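PDB 2EIH: alcohol dehydrogenase, which binds zinc and probably acts as a nicotinamide-dependent oxidoreductase of the medium-chain alcohol dehydrogenase family, interconverting alcohols and carbonyl compounds. Local coordinates for residues Ala3-Ala8 / Pro56-Leu61; Val50-Leu55 / Leu113-His118. All blocks are in the same frame, centred on the assembly; numbering follows the deposited sequence.

Overall arrangement
Contact 2 and residues 56-61 of contact 1 belong to the GroES-like region, with the N-terminal strand packed against it; the two contacts lie on the same side of the chain's centre, their own centres about 10 Å apart. Contact 1 is mostly buried: the first strand meets residues 56-61 through valine, methionine, leucine and proline side chains, helped by a bound water. Contact 2 is smaller and partly buried, joining two loops through one serine hydroxyl and a single leucine methyl. Residues 50-55 run straight into 56-61, and helix 41-48 packs against both contacts. His59 of contact 1 ties them together, its NE2 lying 2.6 Å from Gly114 O of contact 2, a probable hydrogen bond.

Contact 1 of 2, residues Ala3-Ala8 / Pro56-Leu61; sequences AVVMRA and PLPHVL
Met6 and His59 face each other where the end of strand 2-6 runs past the short strand 59-60. The thioether passes the imidazole at an oblique angle, SD near the ring plane at its edge, 4.1 Å from His59 CD2 and 5.2 Å from the ring centroid. With chi1 at -160°, which sets CG opposite the backbone N, the chain runs along that edge, and the bend at chi3 swings CE toward Leu57. A long, flexible methionine suits this uneven hollow: Leu61 CD2 closes it at 3.7 Å from Met6 SD, the two side chains crossing at about a right angle.

On the other face Val5 is the bump. Its CB lies 3.6 Å from Pro58 CB, the two side chains side by side, while the Arg7 chain, bent at chi2, lays NH1 alongside the same proline. Pro58 follows a cis peptide bond and offers a compact, rigid surface. The Leu57 branches close over the backbone here, CD1 against Arg7 O at 3.2 Å and CD2 toward Met6 O.

The backbones pair loosely. Met6 N makes a weak hydrogen bond to His59 O, and a water bridges the wider gap beyond, donating to Val4 O and His59 O and accepting from Leu61 N at 2.8 Å.

Strand 15-19 pairs with the far edge of strand 2-6 and supplies Glu16, which forms a salt bridge with Arg7 NE. Val46 of helix 41-48 and helix 322-330 both cover the face bearing Val4 and Met6, while Val5 on the opposite face packs on Ala18 of strand 15-19 and on Leu20.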
# COMPACT_ATOMS: atom_id res chain seq x y z
N ALA A 3 -46.20 2.11 -7.43
CA ALA A 3 -45.01 1.28 -7.30
C ALA A 3 -45.17 0.07 -8.20
O ALA A 3 -46.28 -0.33 -8.54
CB ALA A 3 -44.83 0.84 -5.86
N VAL A 4 -44.03 -0.47 -8.60
CA VAL A 4 -44.02 -1.67 -9.41
C VAL A 4 -43.61 -2.76 -8.44
O VAL A 4 -42.47 -2.82 -8.00
CB VAL A 4 -42.99 -1.60 -10.54
CG1 VAL A 4 -42.77 -2.98 -11.12
CG2 VAL A 4 -43.47 -0.63 -11.60
N VAL A 5 -44.58 -3.59 -8.08
CA VAL A 5 -44.35 -4.68 -7.15
C VAL A 5 -44.03 -5.95 -7.91
O VAL A 5 -44.24 -6.06 -9.12
CB VAL A 5 -45.58 -4.93 -6.25
CG1 VAL A 5 -45.72 -3.80 -5.23
CG2 VAL A 5 -46.84 -5.03 -7.10
N MET A 6 -43.52 -6.92 -7.16
CA MET A 6 -43.12 -8.21 -7.68
C MET A 6 -44.05 -9.25 -7.07
O MET A 6 -43.75 -9.82 -6.02
CB MET A 6 -41.69 -8.47 -7.23
CG MET A 6 -40.94 -9.49 -8.02
SD MET A 6 -39.32 -9.52 -7.32
CE MET A 6 -39.13 -11.25 -7.04
N ARG A 7 -45.18 -9.48 -7.73
CA ARG A 7 -46.17 -10.45 -7.27
C ARG A 7 -45.58 -11.82 -7.01
O ARG A 7 -45.86 -12.45 -5.99
CB ARG A 7 -47.31 -10.57 -8.29
CG ARG A 7 -48.28 -9.39 -8.31
CD ARG A 7 -48.85 -9.11 -6.91
NE ARG A 7 -49.65 -7.90 -6.88
CZ ARG A 7 -50.02 -7.27 -5.77
NH1 ARG A 7 -49.66 -7.74 -4.58
NH2 ARG A 7 -50.76 -6.17 -5.84
N ALA A 8 -44.76 -12.28 -7.95
CA ALA A 8 -44.13 -13.59 -7.86
C ALA A 8 -42.85 -13.58 -8.68
O ALA A 8 -42.59 -12.65 -9.44
CB ALA A 8 -45.07 -14.66 -8.37
N PRO A 56 -39.91 -11.82 1.09
CA PRO A 56 -41.35 -11.58 1.20
C PRO A 56 -41.91 -10.87 -0.04
O PRO A 56 -41.19 -10.13 -0.70
CB PRO A 56 -41.46 -10.72 2.45
CG PRO A 56 -40.20 -9.92 2.41
CD PRO A 56 -39.18 -10.98 2.05
N LEU A 57 -43.17 -11.12 -0.35
CA LEU A 57 -43.82 -10.50 -1.49
C LEU A 57 -45.08 -9.80 -1.01
O LEU A 57 -45.67 -10.21 -0.01
CB LEU A 57 -44.15 -11.55 -2.55
CG LEU A 57 -42.99 -12.47 -2.97
CD1 LEU A 57 -43.47 -13.43 -4.05
CD2 LEU A 57 -41.81 -11.65 -3.48
N PRO A 58 -45.53 -8.73 -1.70
CA PRO A 58 -44.86 -8.17 -2.89
C PRO A 58 -43.55 -7.46 -2.56
O PRO A 58 -43.36 -6.99 -1.44
CB PRO A 58 -45.92 -7.23 -3.45
CG PRO A 58 -46.56 -6.70 -2.21
CD PRO A 58 -46.74 -7.96 -1.37
N HIS A 59 -42.66 -7.38 -3.54
CA HIS A 59 -41.37 -6.73 -3.37
C HIS A 59 -41.14 -5.63 -4.40
O HIS A 59 -41.48 -5.77 -5.57
CB HIS A 59 -40.25 -7.76 -3.47
CG HIS A 59 -38.88 -7.17 -3.37
ND1 HIS A 59 -38.46 -6.46 -2.27
CD2 HIS A 59 -37.84 -7.17 -4.24
CE1 HIS A 59 -37.21 -6.05 -2.46
NE2 HIS A 59 -36.82 -6.47 -3.65
N VAL A 60 -40.55 -4.53 -3.94
CA VAL A 60 -40.24 -3.42 -4.83
C VAL A 60 -38.75 -3.46 -5.15
O VAL A 60 -37.92 -3.29 -4.27
CB VAL A 60 -40.55 -2.06 -4.17
CG1 VAL A 60 -40.25 -0.92 -5.14
CG2 VAL A 60 -42.01 -2.02 -3.75
N LEU A 61 -38.43 -3.67 -6.42
CA LEU A 61 -37.05 -3.72 -6.84
C LEU A 61 -36.49 -2.30 -6.91
O LEU A 61 -37.20 -1.33 -6.62
CB LEU A 61 -36.97 -4.39 -8.21
CG LEU A 61 -37.58 -5.79 -8.34
CD1 LEU A 61 -37.60 -6.22 -9.81
CD2 LEU A 61 -36.78 -6.79 -7.51
O HOH W 1 -40.63 -4.52 -7.98

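Contact 2 of 2, residues Val50-Leu55 / Leu113-His118; sequences VASPKL and LGEHRH
Ser52 pushes its hydroxyl into a pocket formed by Glu115 and His116, and this is where the two loops are packed tightly. OG donates a hydrogen bond to Glu115 O at 2.7 Å. It arrives 43° above the carbonyl plane, with a C=O...OG angle of 130°. The same oxygen lies over one face of the His116 imidazole, 3.0 Å from CE1, and Glu115 CG comes to 3.1 Å from it. OG lies anti to the carbonyl carbon of Ser52 (chi1 -60°), a torsion that directs it at this spot. Serine suits the place because a short polar side chain can fit between a carbonyl and a ring and still donate a hydrogen bond.

Leu55 adds a sparse but buried touch. Its CD1 rests against the backbone of the other loop, 3.5 Å from His116 O, while Val46 of helix 41-48 touches the same leucine. The solvent side lies between Ser52 and Leu55, where the chain turns outward through Pro53 and Lys54, both exposed.

Glu115 stays extended past CG, and its OE2 accepts a hydrogen bond from Ile112 N, tying the carboxylate back to the end of strand 111-112, just before its loop. The zinc ion is well removed, about 14 Å from the His116 side chain. The chemistry therefore implies a structural join between loops, in which one directed hydroxyl bond helps to set the spacing of 50-55 and 113-118 and a leucine methyl adds a small apolar touch.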
# COMPACT_ATOMS: atom_id res chain seq x y z
N VAL A 50 -33.33 -16.08 -8.67
CA VAL A 50 -31.95 -16.53 -8.54
C VAL A 50 -31.27 -15.87 -7.35
O VAL A 50 -30.29 -16.39 -6.82
CB VAL A 50 -31.16 -16.20 -9.79
CG1 VAL A 50 -29.79 -16.85 -9.72
CG2 VAL A 50 -31.92 -16.66 -11.02
N ALA A 51 -31.78 -14.72 -6.94
CA ALA A 51 -31.19 -14.00 -5.82
C ALA A 51 -32.24 -13.64 -4.78
O ALA A 51 -33.42 -13.46 -5.10
CB ALA A 51 -30.50 -12.74 -6.31
N SER A 52 -31.80 -13.55 -3.53
CA SER A 52 -32.67 -13.19 -2.43
C SER A 52 -33.89 -14.09 -2.24
O SER A 52 -35.04 -13.65 -2.34
CB SER A 52 -33.12 -11.74 -2.60
OG SER A 52 -32.00 -10.87 -2.61
N PRO A 53 -33.66 -15.39 -1.98
CA PRO A 53 -34.77 -16.32 -1.77
C PRO A 53 -35.40 -15.97 -0.42
O PRO A 53 -34.88 -15.13 0.31
CB PRO A 53 -34.08 -17.68 -1.76
CG PRO A 53 -32.89 -17.47 -2.66
CD PRO A 53 -32.40 -16.12 -2.20
N LYS A 54 -36.51 -16.63 -0.08
CA LYS A 54 -37.19 -16.36 1.18
C LYS A 54 -37.57 -14.89 1.29
O LYS A 54 -37.89 -14.38 2.37
CB LYS A 54 -36.31 -16.77 2.37
CG LYS A 54 -36.13 -18.29 2.54
CD LYS A 54 -35.34 -18.89 1.38
CE LYS A 54 -35.28 -20.41 1.44
NZ LYS A 54 -34.52 -20.97 0.28
N LEU A 55 -37.55 -14.20 0.16
CA LEU A 55 -37.90 -12.79 0.08
C LEU A 55 -39.41 -12.60 0.12
O LEU A 55 -40.14 -13.13 -0.72
CB LEU A 55 -37.35 -12.20 -1.22
CG LEU A 55 -37.81 -10.79 -1.54
CD1 LEU A 55 -37.07 -9.79 -0.68
CD2 LEU A 55 -37.58 -10.49 -3.02
N LEU A 113 -29.92 -1.86 -1.67
CA LEU A 113 -31.31 -1.41 -1.74
C LEU A 113 -32.03 -2.16 -2.87
O LEU A 113 -31.48 -2.33 -3.96
CB LEU A 113 -31.36 0.10 -2.00
CG LEU A 113 -32.74 0.75 -2.13
CD1 LEU A 113 -33.54 0.49 -0.88
CD2 LEU A 113 -32.59 2.24 -2.36
N GLY A 114 -33.24 -2.63 -2.59
CA GLY A 114 -34.01 -3.34 -3.60
C GLY A 114 -33.73 -4.84 -3.68
O GLY A 114 -34.45 -5.59 -4.34
N GLU A 115 -32.68 -5.27 -3.01
CA GLU A 115 -32.31 -6.68 -3.02
C GLU A 115 -33.10 -7.45 -1.96
O GLU A 115 -33.47 -8.61 -2.18
CB GLU A 115 -30.82 -6.83 -2.77
CG GLU A 115 -30.32 -8.26 -2.89
CD GLU A 115 -28.89 -8.40 -2.42
OE1 GLU A 115 -28.36 -9.53 -2.51
OE2 GLU A 115 -28.31 -7.40 -1.96
N HIS A 116 -33.35 -6.82 -0.83
CA HIS A 116 -34.08 -7.46 0.26
C HIS A 116 -35.16 -6.56 0.80
O HIS A 116 -36.16 -7.04 1.34
CB HIS A 116 -33.11 -7.84 1.37
CG HIS A 116 -32.12 -8.88 0.97
ND1 HIS A 116 -32.49 -10.18 0.69
CD2 HIS A 116 -30.78 -8.82 0.75
CE1 HIS A 116 -31.42 -10.87 0.32
NE2 HIS A 116 -30.38 -10.07 0.35
N ARG A 117 -34.95 -5.26 0.67
CA ARG A 117 -35.90 -4.25 1.13
C ARG A 117 -36.43 -3.49 -0.07
O ARG A 117 -35.76 -3.40 -1.09
CB ARG A 117 -35.20 -3.29 2.09
CG ARG A 117 -36.18 -2.36 2.77
CD ARG A 117 -35.50 -1.42 3.74
NE ARG A 117 -34.70 -0.39 3.08
CZ ARG A 117 -35.21 0.58 2.32
NH1 ARG A 117 -34.39 1.47 1.76
NH2 ARG A 117 -36.51 0.68 2.11
N HIS A 118 -37.64 -2.94 0.04
CA HIS A 118 -38.25 -2.19 -1.05
C HIS A 118 -37.29 -1.16 -1.65
O HIS A 118 -36.72 -0.34 -0.93
CB HIS A 118 -39.51 -1.47 -0.59
CG HIS A 118 -40.71 -2.35 -0.46
ND1 HIS A 118 -41.99 -1.86 -0.30
CD2 HIS A 118 -40.83 -3.71 -0.47
CE1 HIS A 118 -42.84 -2.86 -0.21
NE2 HIS A 118 -42.16 -4.00 -0.31